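Local coordinates for lipoprotein, putative (Bacillus anthracis, PDB 4O4A), which is of unknown function but is a putative lipoprotein that may bind lipid and belongs to the DUF6843 family, at residues B[54-58]-B[59-63]; B[155-158]-B[159-163]. All blocks are in the same frame, centred on the assembly; numbering follows the deposited sequence.

Interaction 1 of 2, residues B[54-58]-B[59-63]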
loop_
_atom_site.group_PDB
_atom_site.type_symbol
_atom_site.label_atom_id
_atom_site.label_comp_id
_atom_site.label_asym_id
_atom_site.label_seq_id
_atom_site.Cartn_x
_atom_site.Cartn_y
_atom_site.Cartn_z
ATOM N N LEU B 54 24.512 -26.986 -17.530
ATOM C CA LEU B 54 23.190 -27.610 -17.535
ATOM C C LEU B 54 23.323 -29.091 -17.827
ATOM O O LEU B 54 23.915 -29.480 -18.842
ATOM C CB LEU B 54 22.261 -26.947 -18.550
ATOM C CG LEU B 54 21.902 -25.478 -18.268
ATOM C CD1 LEU B 54 20.956 -24.954 -19.338
ATOM C CD2 LEU B 54 21.278 -25.297 -16.893
ATOM N N PRO B 55 22.795 -29.935 -16.923
ATOM C CA PRO B 55 22.837 -31.372 -17.175
ATOM C C PRO B 55 22.023 -31.696 -18.416
ATOM O O PRO B 55 21.182 -30.895 -18.827
ATOM C CB PRO B 55 22.147 -31.974 -15.950
ATOM C CG PRO B 55 22.135 -30.909 -14.920
ATOM C CD PRO B 55 22.131 -29.612 -15.649
ATOM N N LYS B 56 22.283 -32.842 -19.017
ATOM C CA LYS B 56 21.536 -33.260 -20.193
ATOM C C LYS B 56 20.816 -34.561 -19.989
ATOM O O LYS B 56 21.383 -35.499 -19.463
ATOM C CB LYS B 56 22.420 -33.377 -21.430
ATOM C CG LYS B 56 22.686 -32.015 -22.003
ATOM C CD LYS B 56 23.358 -32.075 -23.352
ATOM C CE LYS B 56 23.480 -30.670 -23.933
ATOM N NZ LYS B 56 23.986 -30.653 -25.334
ATOM N N GLU B 57 19.562 -34.593 -20.405
ATOM C CA GLU B 57 18.746 -35.796 -20.346
ATOM C C GLU B 57 18.254 -36.020 -21.735
ATOM O O GLU B 57 17.409 -35.277 -22.226
ATOM C CB GLU B 57 17.574 -35.627 -19.422
ATOM C CG GLU B 57 17.964 -35.495 -17.972
ATOM C CD GLU B 57 16.752 -35.392 -17.078
ATOM O OE1 GLU B 57 15.609 -35.541 -17.597
ATOM O OE2 GLU B 57 16.942 -35.159 -15.868
ATOM N N GLU B 58 18.795 -37.036 -22.378
ATOM C CA GLU B 58 18.476 -37.302 -23.752
ATOM C C GLU B 58 18.978 -36.107 -24.587
ATOM O O GLU B 58 20.163 -35.799 -24.599
ATOM C CB GLU B 58 16.969 -37.606 -23.938
ATOM C CG GLU B 58 16.529 -38.893 -23.217
ATOM C CD GLU B 58 15.088 -39.363 -23.468
ATOM O OE1 GLU B 58 14.949 -40.447 -24.076
ATOM O OE2 GLU B 58 14.100 -38.686 -23.075
ATOM N N GLU B 59 18.076 -35.418 -25.246
ATOM C CA GLU B 59 18.439 -34.299 -26.097
ATOM C C GLU B 59 18.137 -32.950 -25.431
ATOM O O GLU B 59 18.435 -31.901 -25.989
ATOM C CB GLU B 59 17.655 -34.425 -27.398
ATOM C CG GLU B 59 16.145 -34.526 -27.174
ATOM C CD GLU B 59 15.401 -34.999 -28.409
ATOM O OE1 GLU B 59 16.026 -35.017 -29.495
ATOM O OE2 GLU B 59 14.203 -35.359 -28.297
ATOM N N PHE B 60 17.564 -32.988 -24.231
ATOM C CA PHE B 60 17.181 -31.781 -23.500
ATOM C C PHE B 60 18.194 -31.288 -22.487
ATOM O O PHE B 60 18.889 -32.085 -21.875
ATOM C CB PHE B 60 15.910 -32.053 -22.737
ATOM C CG PHE B 60 14.716 -32.271 -23.604
ATOM C CD1 PHE B 60 14.510 -33.481 -24.226
ATOM C CD2 PHE B 60 13.773 -31.272 -23.753
ATOM C CE1 PHE B 60 13.386 -33.692 -25.009
ATOM C CE2 PHE B 60 12.650 -31.469 -24.538
ATOM C CZ PHE B 60 12.461 -32.682 -25.168
ATOM N N SER B 61 18.253 -29.966 -22.313
ATOM C CA SER B 61 19.107 -29.349 -21.305
ATOM C C SER B 61 18.178 -29.188 -20.136
ATOM O O SER B 61 16.989 -28.953 -20.324
ATOM C CB SER B 61 19.629 -27.985 -21.750
ATOM O OG SER B 61 20.430 -28.088 -22.907
ATOM N N VAL B 62 18.691 -29.312 -18.926
ATOM C CA VAL B 62 17.817 -29.259 -17.757
ATOM C C VAL B 62 18.124 -28.091 -16.855
ATOM O O VAL B 62 19.210 -28.003 -16.312
ATOM C CB VAL B 62 17.932 -30.546 -16.921
ATOM C CG1 VAL B 62 16.914 -30.545 -15.790
ATOM C CG2 VAL B 62 17.720 -31.766 -17.793
ATOM N N VAL B 63 17.143 -27.211 -16.694
ATOM C CA VAL B 63 17.267 -26.065 -15.824
ATOM C C VAL B 63 16.543 -26.382 -14.544
ATOM O O VAL B 63 15.350 -26.657 -14.559
ATOM C CB VAL B 63 16.652 -24.798 -16.431
ATOM C CG1 VAL B 63 16.634 -23.676 -15.402
ATOM C CG2 VAL B 63 17.422 -24.366 -17.664
#
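Glu57 and Val62 meet along one face of a tight hairpin, where CG of Glu57 rests 3.7 Å from CG2 of Val62. The Glu57 chain leaves with CG beside its own backbone N (chi1 -67°) and then runs extended, so its CB, CG and CD pass obliquely over that one methyl while the carboxylate goes on to a salt bridge with Arg96. Leu54 reaches along the other strand: its CD2 sits 3.5 Å from the carbonyl O of Val62, and both of its methyls reach CG2 of Val63 at 4.0 Å. The Pro55 ring lays its CD against the same Val62 O, at 3.4 Å. On the face bearing Lys56 and Ser61, the extended lysine brings only CE near OG of Ser61, a loose approach at 4.1 Å. Phe60 turns the edge of its ring toward the Glu57 carbonyl O, and its side chain packs on Ile31. Backbone bonds close the ladder: Glu57 and Phe60 bond in both directions, N to O 3.0 Å each way, and Val62 N donates to Pro55 O. Glu58 and Glu59 occupy the corners of a type II' turn, making this a two-residue beta hairpin at the edge of the five-stranded mixed sheet.

Interaction 2 of 2, residues B[155-158]-B[159-163]; sequences RDLM and QRIQE
Arg155 reaches Gln159 through the backbone alone, its carbonyl O accepting a weak, long bond from Gln159 N at 3.4 Å. The arginine side chain leads away, to a salt bridge with Glu147, and packs on Glu57 of a second subunit. Asp156 offers its carbonyl O to Arg160 N at 3.0 Å, in a fairly straight bond (164° at the hydrogen). Its carboxylate pairs with Lys152, and its CB lies near NH2 of Arg160. Leu157 carries more of the side-chain contact. With CG anti to the backbone N (chi1 177°), it sends CD1 to within 3.4 Å of NH1 of Arg160, the two side chains crossing at about a right angle. The arginine is bent at chi3, which folds its guanidinium back along the helix so that one face lies over CA of Leu157, offset toward the rim. NH1 also forms a salt bridge with Asp68. On its other flank Leu157 brings CG to 4.1 Å from CD1 of Ile161, while its carbonyl O takes the Ile161 N-H. Met158, modelled as selenomethionine, curls at chi2 and chi3 and sets SE 4.1 Å from that same Ile161 CD1; the isoleucine methyl thus meets both side chains. The Met158 carbonyl O accepts a nearly linear bond (175°) from Gln162 N at 2.9 Å. These i to i+4 bonds belong to helix 149-166, which lies on the four-stranded mixed sheet: Leu157 and Ile161 face strand 40-45, Leu157 and Arg160 touch Thr70 of strand 70-72, and Met158 and Gln162 pack on strand 104-114.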
loop_
_atom_site.group_PDB
_atom_site.type_symbol
_atom_site.label_atom_id
_atom_site.label_comp_id
_atom_site.label_asym_id
_atom_site.label_seq_id
_atom_site.Cartn_x
_atom_site.Cartn_y
_atom_site.Cartn_z
ATOM N N ARG B 155 17.995 -7.578 -10.151
ATOM C CA ARG B 155 18.948 -6.677 -9.563
ATOM C C ARG B 155 19.685 -7.402 -8.452
ATOM O O ARG B 155 20.905 -7.392 -8.420
ATOM C CB ARG B 155 18.214 -5.469 -8.997
ATOM C CG ARG B 155 19.126 -4.330 -8.648
ATOM C CD ARG B 155 18.359 -3.087 -8.147
ATOM N NE ARG B 155 17.163 -2.857 -8.914
ATOM C CZ ARG B 155 15.921 -2.779 -8.436
ATOM N NH1 ARG B 155 15.653 -2.814 -7.132
ATOM N NH2 ARG B 155 14.933 -2.577 -9.287
ATOM N N ASP B 156 18.936 -8.061 -7.567
ATOM C CA ASP B 156 19.515 -8.783 -6.440
ATOM C C ASP B 156 20.298 -10.001 -6.876
ATOM O O ASP B 156 21.342 -10.303 -6.308
ATOM C CB ASP B 156 18.432 -9.202 -5.444
ATOM C CG ASP B 156 17.714 -8.008 -4.811
ATOM O OD1 ASP B 156 18.292 -6.896 -4.763
ATOM O OD2 ASP B 156 16.566 -8.182 -4.344
ATOM N N LEU B 157 19.811 -10.695 -7.890
ATOM C CA LEU B 157 20.482 -11.897 -8.368
ATOM C C LEU B 157 21.839 -11.574 -8.961
ATOM O O LEU B 157 22.797 -12.309 -8.749
ATOM C CB LEU B 157 19.629 -12.617 -9.409
ATOM C CG LEU B 157 20.268 -13.855 -10.045
ATOM C CD1 LEU B 157 20.680 -14.880 -8.996
ATOM C CD2 LEU B 157 19.344 -14.482 -11.066
HETATM N N MSE B 158 21.926 -10.479 -9.710
HETATM C CA MSE B 158 23.195 -10.081 -10.310
HETATM C C MSE B 158 24.202 -9.784 -9.242
HETATM O O MSE B 158 25.379 -10.125 -9.378
HETATM C CB MSE B 158 22.995 -8.887 -11.209
HETATM C CG MSE B 158 22.304 -9.339 -12.483
HETATM SE SE MSE B 158 23.273 -10.682 -13.550
HETATM C CE MSE B 158 24.983 -9.728 -13.601
ATOM N N GLN B 159 23.754 -9.168 -8.160
ATOM C CA GLN B 159 24.639 -8.864 -7.072
ATOM C C GLN B 159 25.126 -10.158 -6.432
ATOM O O GLN B 159 26.317 -10.287 -6.162
ATOM C CB GLN B 159 23.947 -7.979 -6.045
ATOM C CG GLN B 159 24.848 -7.549 -4.907
ATOM C CD GLN B 159 24.204 -6.482 -4.081
ATOM O OE1 GLN B 159 24.794 -5.419 -3.818
ATOM N NE2 GLN B 159 22.966 -6.723 -3.707
ATOM N N ARG B 160 24.214 -11.099 -6.171
ATOM C CA ARG B 160 24.608 -12.385 -5.581
ATOM C C ARG B 160 25.615 -13.076 -6.471
ATOM O O ARG B 160 26.544 -13.707 -5.977
ATOM C CB ARG B 160 23.430 -13.346 -5.258
ATOM C CG ARG B 160 22.659 -12.969 -3.999
ATOM C CD ARG B 160 21.740 -14.091 -3.468
ATOM N NE ARG B 160 20.947 -14.807 -4.493
ATOM C CZ ARG B 160 19.800 -14.365 -5.023
ATOM N NH1 ARG B 160 19.157 -15.107 -5.923
ATOM N NH2 ARG B 160 19.292 -13.179 -4.672
ATOM N N ILE B 161 25.433 -12.948 -7.783
ATOM C CA ILE B 161 26.350 -13.544 -8.749
ATOM C C ILE B 161 27.735 -12.915 -8.664
ATOM O O ILE B 161 28.730 -13.609 -8.483
ATOM C CB ILE B 161 25.817 -13.418 -10.190
ATOM C CG1 ILE B 161 24.642 -14.381 -10.395
ATOM C CG2 ILE B 161 26.910 -13.750 -11.198
ATOM C CD1 ILE B 161 23.970 -14.266 -11.744
ATOM N N GLN B 162 27.795 -11.599 -8.795
ATOM C CA GLN B 162 29.064 -10.893 -8.724
ATOM C C GLN B 162 29.812 -11.185 -7.420
ATOM O O GLN B 162 31.013 -11.445 -7.425
ATOM C CB GLN B 162 28.829 -9.399 -8.969
ATOM C CG GLN B 162 28.615 -9.078 -10.451
ATOM C CD GLN B 162 29.879 -8.620 -11.176
ATOM O OE1 GLN B 162 30.747 -7.965 -10.593
ATOM N NE2 GLN B 162 29.958 -8.908 -12.466
ATOM N N GLU B 163 29.080 -11.211 -6.321
ATOM C CA GLU B 163 29.642 -11.446 -5.007
ATOM C C GLU B 163 30.123 -12.900 -4.810
ATOM O O GLU B 163 31.288 -13.121 -4.532
ATOM C CB GLU B 163 28.587 -10.935 -4.002
ATOM C CG GLU B 163 28.760 -11.072 -2.489
ATOM C CD GLU B 163 27.691 -10.287 -1.710
ATOM O OE1 GLU B 163 26.850 -9.608 -2.338
ATOM O OE2 GLU B 163 27.687 -10.338 -0.458
#

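In the fold
Both contacts are local and partly buried, but they belong to different sheets: interaction 1 forms the outer hairpin of the five-stranded sheet, interaction 2 two turns of the C-terminal helix on the four-stranded sheet. Their centres are 25 Å apart and they do not touch. The hairpin is held by antiparallel cross-strand bonds, and its backbone is tied on to strand 30-35; the helix bonds along its own axis and meets its sheet through side chains. In the hairpin Ser61, Val62 and Val63 are buried and the turn glutamates exposed; in the helix Leu157, Met158 and Ile161 are buried while Gln159 and Arg160 lie at the surface. Between subunits the helix of one copy meets the hairpin of another.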